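Local coordinates for protein Pre-mRNA-processing-splicing factor 8 (Cryptococcus neoformans var. grubii serotype A, PDB 6MX6) that carries an intein that probably excises itself from the host splicing factor by protein splicing, joining the flanking sequences with a peptide bond, at residues E61-S72 with L164-N175. Numbering follows the deposited sequence.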
ATOM      1  N   GLU A  61       1.469  -5.389 -10.264  1.00 23.14           N
ATOM      2  CA  GLU A  61       2.479  -6.001  -9.405  1.00 21.43           C
ATOM      3  C   GLU A  61       1.906  -6.339  -8.037  1.00 17.75           C
ATOM      4  O   GLU A  61       1.114  -5.579  -7.477  1.00 19.38           O
ATOM      5  CB  GLU A  61       3.674  -5.056  -9.238  1.00 23.17           C
ATOM      6  CG  GLU A  61       4.626  -5.056 -10.430  1.00 36.90           C
ATOM      7  CD  GLU A  61       5.925  -4.317 -10.151  1.00 35.20           C
ATOM      8  OE1 GLU A  61       6.096  -3.807  -9.023  1.00 30.66           O
ATOM      9  OE2 GLU A  61       6.771  -4.244 -11.066  1.00 38.50           O
ATOM     10  N   ASP A  62       2.311  -7.491  -7.498  1.00 16.11           N
ATOM     11  CA  ASP A  62       1.900  -7.865  -6.148  1.00 18.12           C
ATOM     12  C   ASP A  62       2.324  -6.794  -5.147  1.00 16.84           C
ATOM     13  O   ASP A  62       3.381  -6.176  -5.281  1.00 19.59           O
ATOM     14  CB  ASP A  62       2.539  -9.187  -5.713  1.00 16.82           C
ATOM     15  CG  ASP A  62       2.201 -10.356  -6.622  1.00 26.20           C
ATOM     16  OD1 ASP A  62       1.297 -10.235  -7.480  1.00 24.95           O
ATOM     17  OD2 ASP A  62       2.856 -11.411  -6.462  1.00 22.70           O
ATOM     18  N   LEU A  63       1.509  -6.605  -4.113  1.00 16.10           N
ATOM     19  CA  LEU A  63       1.877  -5.750  -2.985  1.00 16.31           C
ATOM     20  C   LEU A  63       2.346  -6.641  -1.843  1.00 17.33           C
ATOM     21  O   LEU A  63       1.607  -7.527  -1.412  1.00 16.17           O
ATOM     22  CB  LEU A  63       0.694  -4.892  -2.539  1.00 18.36           C
ATOM     23  CG  LEU A  63       0.954  -3.971  -1.347  1.00 23.45           C
ATOM     24  CD1 LEU A  63       2.022  -2.926  -1.720  1.00 19.72           C
ATOM     25  CD2 LEU A  63      -0.338  -3.312  -0.891  1.00 25.87           C
ATOM     26  N   VAL A  64       3.560  -6.418  -1.340  1.00 13.19           N
ATOM     27  CA  VAL A  64       4.110  -7.283  -0.295  1.00 12.51           C
ATOM     28  C   VAL A  64       4.424  -6.412   0.913  1.00 17.55           C
ATOM     29  O   VAL A  64       5.166  -5.433   0.791  1.00 14.34           O
ATOM     30  CB  VAL A  64       5.356  -8.048  -0.769  1.00 16.57           C
ATOM     31  CG1 VAL A  64       5.830  -8.992   0.310  1.00 17.04           C
ATOM     32  CG2 VAL A  64       5.059  -8.828  -2.057  1.00 18.90           C
ATOM     33  N   CYS A  65       3.859  -6.755   2.070  1.00 17.43           N
ATOM     34  CA  CYS A  65       3.907  -5.826   3.194  1.00 17.97           C
ATOM     35  C   CYS A  65       3.760  -6.539   4.535  1.00 20.00           C
ATOM     36  O   CYS A  65       3.396  -7.710   4.611  1.00 14.80           O
ATOM     37  CB  CYS A  65       2.846  -4.748   3.020  1.00 17.40           C
ATOM     38  SG  CYS A  65       1.172  -5.413   3.019  1.00 27.76           S
ATOM     39  N   THR A  66       4.044  -5.810   5.612  1.00 15.82           N
ATOM     40  CA  THR A  66       4.018  -6.417   6.937  1.00 16.59           C
ATOM     41  C   THR A  66       2.592  -6.658   7.416  1.00 17.07           C
ATOM     42  O   THR A  66       1.624  -6.072   6.919  1.00 17.29           O
ATOM     43  CB  THR A  66       4.726  -5.538   7.976  1.00 19.04           C
ATOM     44  OG1 THR A  66       4.133  -4.235   7.956  1.00 19.26           O
ATOM     45  CG2 THR A  66       6.203  -5.450   7.685  1.00 20.28           C
ATOM     46  N   HIS A  67       2.482  -7.506   8.446  1.00 19.46           N
ATOM     47  CA  HIS A  67       1.176  -7.858   8.990  1.00 16.78           C
ATOM     48  C   HIS A  67       0.455  -6.650   9.580  1.00 20.82           C
ATOM     49  O   HIS A  67      -0.778  -6.621   9.605  1.00 23.52           O
ATOM     50  CB  HIS A  67       1.327  -8.947  10.056  1.00 25.02           C
ATOM     51  CG  HIS A  67       2.063  -8.493  11.279  1.00 27.23           C
ATOM     52  ND1 HIS A  67       1.418  -8.141  12.446  1.00 33.95           N
ATOM     53  CD2 HIS A  67       3.387  -8.322  11.514  1.00 28.21           C
ATOM     54  CE1 HIS A  67       2.312  -7.776  13.347  1.00 31.97           C
ATOM     55  NE2 HIS A  67       3.514  -7.877  12.807  1.00 33.27           N
ATOM     56  N   ASN A  68       1.187  -5.651  10.062  1.00 21.97           N
ATOM     57  CA  ASN A  68       0.537  -4.482  10.643  1.00 23.55           C
ATOM     58  C   ASN A  68       0.390  -3.338   9.652  1.00 30.15           C
ATOM     59  O   ASN A  68      -0.089  -2.262  10.028  1.00 25.42           O
ATOM     60  CB  ASN A  68       1.299  -3.994  11.889  1.00 26.63           C
ATOM     61  CG  ASN A  68       2.747  -3.681  11.605  1.00 35.55           C
ATOM     62  OD1 ASN A  68       3.359  -4.263  10.716  1.00 32.11           O
ATOM     63  ND2 ASN A  68       3.313  -2.758  12.374  1.00 47.13           N
ATOM     64  N   HIS A  69       0.785  -3.544   8.401  1.00 22.45           N
ATOM     65  CA  HIS A  69       0.622  -2.504   7.401  1.00 23.15           C
ATOM     66  C   HIS A  69      -0.857  -2.203   7.187  1.00 21.92           C
ATOM     67  O   HIS A  69      -1.704  -3.095   7.249  1.00 22.51           O
ATOM     68  CB  HIS A  69       1.271  -2.935   6.096  1.00 18.52           C
ATOM     69  CG  HIS A  69       1.251  -1.880   5.045  1.00 22.25           C
ATOM     70  ND1 HIS A  69       2.030  -0.748   5.115  1.00 24.21           N
ATOM     71  CD2 HIS A  69       0.531  -1.775   3.904  1.00 24.80           C
ATOM     72  CE1 HIS A  69       1.796   0.008   4.059  1.00 25.56           C
ATOM     73  NE2 HIS A  69       0.895  -0.597   3.305  1.00 24.34           N
ATOM     74  N   ILE A  70      -1.171  -0.933   6.966  1.00 18.40           N
ATOM     75  CA  ILE A  70      -2.552  -0.492   6.802  1.00 24.00           C
ATOM     76  C   ILE A  70      -2.856  -0.417   5.313  1.00 19.98           C
ATOM     77  O   ILE A  70      -2.150   0.263   4.567  1.00 22.33           O
ATOM     78  CB  ILE A  70      -2.787   0.872   7.471  1.00 31.13           C
ATOM     79  CG1 ILE A  70      -2.529   0.779   8.976  1.00 34.35           C
ATOM     80  CG2 ILE A  70      -4.198   1.362   7.185  1.00 28.60           C
ATOM     81  CD1 ILE A  70      -2.430   2.132   9.650  1.00 39.57           C
ATOM     82  N   LEU A  71      -3.903  -1.111   4.881  1.00 19.71           N
ATOM     83  CA  LEU A  71      -4.410  -1.014   3.517  1.00 18.99           C
ATOM     84  C   LEU A  71      -5.490   0.061   3.447  1.00 20.78           C
ATOM     85  O   LEU A  71      -6.420   0.069   4.262  1.00 29.40           O
ATOM     86  CB  LEU A  71      -4.988  -2.356   3.067  1.00 21.82           C
ATOM     87  CG  LEU A  71      -4.090  -3.574   3.264  1.00 23.30           C
ATOM     88  CD1 LEU A  71      -4.861  -4.858   2.969  1.00 26.62           C
ATOM     89  CD2 LEU A  71      -2.854  -3.469   2.380  1.00 20.49           C
ATOM     90  N   SER A  72      -5.360   0.961   2.480  1.00 23.38           N
ATOM     91  CA  SER A  72      -6.405   1.930   2.181  1.00 24.81           C
ATOM     92  C   SER A  72      -7.282   1.344   1.086  1.00 25.81           C
ATOM     93  O   SER A  72      -6.799   1.050  -0.007  1.00 25.02           O
ATOM     94  CB  SER A  72      -5.806   3.266   1.747  1.00 27.23           C
ATOM     95  OG  SER A  72      -5.233   3.942   2.850  1.00 41.55           O
ATOM     96  N   LEU A 164      -1.381   9.178   2.806  1.00 27.44           N
ATOM     97  CA  LEU A 164      -1.488   8.415   1.571  1.00 23.31           C
ATOM     98  C   LEU A 164      -0.414   8.847   0.576  1.00 32.04           C
ATOM     99  O   LEU A 164      -0.058  10.026   0.499  1.00 30.30           O
ATOM    100  CB  LEU A 164      -2.873   8.590   0.949  1.00 27.14           C
ATOM    101  CG  LEU A 164      -4.062   8.293   1.857  1.00 30.99           C
ATOM    102  CD1 LEU A 164      -5.356   8.453   1.088  1.00 32.34           C
ATOM    103  CD2 LEU A 164      -3.950   6.891   2.444  1.00 31.02           C
ATOM    104  N   TYR A 165       0.096   7.883  -0.184  1.00 24.05           N
ATOM    105  CA  TYR A 165       1.111   8.135  -1.199  1.00 22.54           C
ATOM    106  C   TYR A 165       0.926   7.098  -2.297  1.00 25.69           C
ATOM    107  O   TYR A 165       0.099   6.190  -2.182  1.00 23.59           O
ATOM    108  CB  TYR A 165       2.529   8.096  -0.612  1.00 23.77           C
ATOM    109  CG  TYR A 165       2.877   6.776   0.048  1.00 26.48           C
ATOM    110  CD1 TYR A 165       2.356   6.437   1.290  1.00 26.43           C
ATOM    111  CD2 TYR A 165       3.723   5.869  -0.578  1.00 26.48           C
ATOM    112  CE1 TYR A 165       2.660   5.231   1.882  1.00 28.98           C
ATOM    113  CE2 TYR A 165       4.040   4.666   0.013  1.00 22.76           C
ATOM    114  CZ  TYR A 165       3.505   4.348   1.235  1.00 25.29           C
ATOM    115  OH  TYR A 165       3.816   3.143   1.825  1.00 32.94           O
ATOM    116  N   LEU A 166       1.696   7.233  -3.371  1.00 22.82           N
ATOM    117  CA  LEU A 166       1.450   6.457  -4.580  1.00 24.39           C
ATOM    118  C   LEU A 166       2.579   5.484  -4.875  1.00 22.32           C
ATOM    119  O   LEU A 166       3.759   5.856  -4.841  1.00 21.13           O
ATOM    120  CB  LEU A 166       1.245   7.379  -5.781  1.00 24.97           C
ATOM    121  CG  LEU A 166      -0.048   8.193  -5.767  1.00 25.05           C
ATOM    122  CD1 LEU A 166      -0.217   8.915  -7.098  1.00 26.35           C
ATOM    123  CD2 LEU A 166      -1.260   7.327  -5.445  1.00 29.28           C
ATOM    124  N   ARG A 167       2.204   4.244  -5.195  1.00 18.09           N
ATOM    125  CA  ARG A 167       3.093   3.325  -5.889  1.00 20.72           C
ATOM    126  C   ARG A 167       3.299   3.810  -7.324  1.00 16.88           C
ATOM    127  O   ARG A 167       2.552   4.647  -7.834  1.00 20.87           O
ATOM    128  CB  ARG A 167       2.503   1.907  -5.882  1.00 22.08           C
ATOM    129  CG  ARG A 167       3.528   0.773  -6.023  1.00 21.08           C
ATOM    130  CD  ARG A 167       2.916  -0.597  -5.716  1.00 15.18           C
ATOM    131  NE  ARG A 167       2.038  -1.068  -6.789  1.00 21.74           N
ATOM    132  CZ  ARG A 167       1.576  -2.310  -6.880  1.00 22.39           C
ATOM    133  NH1 ARG A 167       1.892  -3.203  -5.950  1.00 21.11           N
ATOM    134  NH2 ARG A 167       0.784  -2.662  -7.888  1.00 19.88           N
ATOM    135  N   TYR A 168       4.326   3.266  -7.980  1.00 21.15           N
ATOM    136  CA  TYR A 168       4.696   3.731  -9.314  1.00 18.70           C
ATOM    137  C   TYR A 168       3.554   3.569 -10.322  1.00 23.59           C
ATOM    138  O   TYR A 168       3.480   4.326 -11.298  1.00 26.24           O
ATOM    139  CB  TYR A 168       5.942   2.983  -9.795  1.00 19.09           C
ATOM    140  CG  TYR A 168       5.601   1.619 -10.348  1.00 26.05           C
ATOM    141  CD1 TYR A 168       5.313   0.557  -9.498  1.00 26.97           C
ATOM    142  CD2 TYR A 168       5.531   1.404 -11.715  1.00 24.82           C
ATOM    143  CE1 TYR A 168       4.981  -0.689 -10.004  1.00 24.63           C
ATOM    144  CE2 TYR A 168       5.202   0.166 -12.229  1.00 31.69           C
ATOM    145  CZ  TYR A 168       4.926  -0.875 -11.374  1.00 33.82           C
ATOM    146  OH  TYR A 168       4.596  -2.105 -11.902  1.00 31.38           O
ATOM    147  N   ASP A 169       2.662   2.597 -10.113  1.00 21.74           N
ATOM    148  CA  ASP A 169       1.494   2.389 -10.959  1.00 24.66           C
ATOM    149  C   ASP A 169       0.242   3.050 -10.394  1.00 22.67           C
ATOM    150  O   ASP A 169      -0.873   2.659 -10.754  1.00 24.41           O
ATOM    151  CB  ASP A 169       1.242   0.891 -11.178  1.00 20.61           C
ATOM    152  CG  ASP A 169       0.927   0.149  -9.883  1.00 30.82           C
ATOM    153  OD1 ASP A 169       1.038   0.749  -8.793  1.00 23.29           O
ATOM    154  OD2 ASP A 169       0.557  -1.042  -9.951  1.00 28.29           O
ATOM    155  N   TYR A 170       0.407   4.021  -9.494  1.00 21.07           N
ATOM    156  CA  TYR A 170      -0.654   4.843  -8.925  1.00 19.88           C
ATOM    157  C   TYR A 170      -1.560   4.092  -7.952  1.00 20.68           C
ATOM    158  O   TYR A 170      -2.573   4.644  -7.525  1.00 22.74           O
ATOM    159  CB  TYR A 170      -1.490   5.510 -10.030  1.00 20.56           C
ATOM    160  CG  TYR A 170      -0.637   6.371 -10.931  1.00 28.66           C
ATOM    161  CD1 TYR A 170      -0.171   7.605 -10.502  1.00 37.88           C
ATOM    162  CD2 TYR A 170      -0.274   5.937 -12.199  1.00 44.64           C
ATOM    163  CE1 TYR A 170       0.625   8.396 -11.321  1.00 43.16           C
ATOM    164  CE2 TYR A 170       0.515   6.718 -13.024  1.00 48.25           C
ATOM    165  CZ  TYR A 170       0.964   7.944 -12.579  1.00 54.53           C
ATOM    166  OH  TYR A 170       1.750   8.720 -13.400  1.00 64.51           O
ATOM    167  N   LEU A 171      -1.215   2.859  -7.567  1.00 17.40           N
ATOM    168  CA  LEU A 171      -1.873   2.229  -6.427  1.00 19.98           C
ATOM    169  C   LEU A 171      -1.708   3.121  -5.202  1.00 21.07           C
ATOM    170  O   LEU A 171      -0.610   3.611  -4.927  1.00 21.51           O
ATOM    171  CB  LEU A 171      -1.271   0.846  -6.164  1.00 15.45           C
ATOM    172  CG  LEU A 171      -1.827   0.068  -4.974  1.00 18.56           C
ATOM    173  CD1 LEU A 171      -3.271  -0.307  -5.211  1.00 26.45           C
ATOM    174  CD2 LEU A 171      -0.979  -1.173  -4.716  1.00 22.99           C
ATOM    175  N   VAL A 172      -2.800   3.349  -4.479  1.00 19.74           N
ATOM    176  CA  VAL A 172      -2.792   4.232  -3.322  1.00 23.23           C
ATOM    177  C   VAL A 172      -2.411   3.426  -2.086  1.00 22.10           C
ATOM    178  O   VAL A 172      -3.065   2.433  -1.749  1.00 18.77           O
ATOM    179  CB  VAL A 172      -4.149   4.927  -3.134  1.00 20.31           C
ATOM    180  CG1 VAL A 172      -4.151   5.735  -1.832  1.00 25.42           C
ATOM    181  CG2 VAL A 172      -4.451   5.834  -4.338  1.00 21.07           C
ATOM    182  N   LEU A 173      -1.365   3.875  -1.399  1.00 20.78           N
ATOM    183  CA  LEU A 173      -0.792   3.214  -0.238  1.00 21.47           C
ATOM    184  C   LEU A 173      -0.920   4.125   0.977  1.00 20.48           C
ATOM    185  O   LEU A 173      -0.938   5.353   0.850  1.00 23.71           O
ATOM    186  CB  LEU A 173       0.687   2.889  -0.483  1.00 20.49           C
ATOM    187  CG  LEU A 173       0.976   1.906  -1.620  1.00 23.19           C
ATOM    188  CD1 LEU A 173       2.463   1.909  -1.957  1.00 23.02           C
ATOM    189  CD2 LEU A 173       0.461   0.504  -1.257  1.00 21.43           C
ATOM    190  N   HIS A 174      -0.990   3.504   2.153  1.00 23.69           N
ATOM    191  CA  HIS A 174      -1.083   4.175   3.442  1.00 26.33           C
ATOM    192  C   HIS A 174       0.189   3.938   4.250  1.00 28.79           C
ATOM    193  O   HIS A 174       0.859   2.918   4.079  1.00 26.73           O
ATOM    194  CB  HIS A 174      -2.291   3.647   4.226  1.00 25.40           C
ATOM    195  CG  HIS A 174      -2.617   4.432   5.458  1.00 28.01           C
ATOM    196  ND1 HIS A 174      -1.845   4.388   6.599  1.00 33.91           N
ATOM    197  CD2 HIS A 174      -3.655   5.256   5.738  1.00 31.88           C
ATOM    198  CE1 HIS A 174      -2.384   5.164   7.523  1.00 35.46           C
ATOM    199  NE2 HIS A 174      -3.481   5.705   7.025  1.00 36.25           N
ATOM    200  N   ASN A 175       0.522   4.897   5.125  1.00 29.69           N
ATOM    201  CA  ASN A 175       1.564   4.721   6.149  1.00 36.14           C
ATOM    202  C   ASN A 175       1.674   3.289   6.654  1.00 37.22           C
ATOM    203  O   ASN A 175       0.776   2.806   7.348  1.00 42.04           O
ATOM    204  CB  ASN A 175       1.301   5.622   7.361  1.00 34.32           C
ATOM    205  CG  ASN A 175       1.622   7.061   7.095  1.00 44.06           C
ATOM    206  OD1 ASN A 175       1.650   7.495   5.947  1.00 53.66           O
ATOM    207  ND2 ASN A 175       1.871   7.819   8.155  1.00 43.05           N
TER
HETATM  208  O   HOH W   1       1.918  -2.885 -11.515  1.00 25.41           O
HETATM  209  O   HOH W   2       4.728  -3.532  -4.908  1.00 27.45           O
HETATM  210  O   HOH W   3      -1.256   0.598   2.008  1.00 22.69           O
HETATM  211  O   HOH W   4      -3.371   0.539   0.332  1.00 23.24           O
HETATM  212  O   HOH W   5      -5.259   0.872  -2.420  1.00 24.84           O
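Ile-70 to Ser-72 and Val-172 to His-174 run roughly antiparallel, their short strand axes 5.6 Å apart and their directions 147° apart, and water bridges their backbones: one molecule links Ile-70 O to His-174 N, another Ser-72 N to Val-172 O. Ile-70 lays CG2 over one face of the His-174 imidazole, 4.0 Å from the ring centroid, a CH-pi contact. His-174 ND1 hydrogen-bonds to the carbonyl oxygen of the following Asn-175 (3.2 Å), while Ser-72 OG, hydrogen-bonded to Asp-100 OD1, lies at the ring's edge. At the far end, Arg-167 NH1 and NH2 share Glu-61 O through two bent hydrogen bonds, NH1 from above the carbonyl plane; the chain bends so that NE and NH2 face the Asp-169 carboxylate, one nitrogen to each oxygen, as a salt bridge. Between these sites Leu-63 CD1 packs on Leu-173 CD2 at 3.8 Å. His-69, its CG anti to the backbone N (chi1 -175°), brings CE1 within 3.1 Å of His-174 O. Its ND1 and Thr-66 OG1 hydrogen-bond to N of Cys-5, probably the first intein residue, so the contact probably brings both splice junctions together. As in other inteins, the TxxH histidine, His-69, would serve the first acyl shift, and His-174 with Asn-175 the asparagine cyclisation.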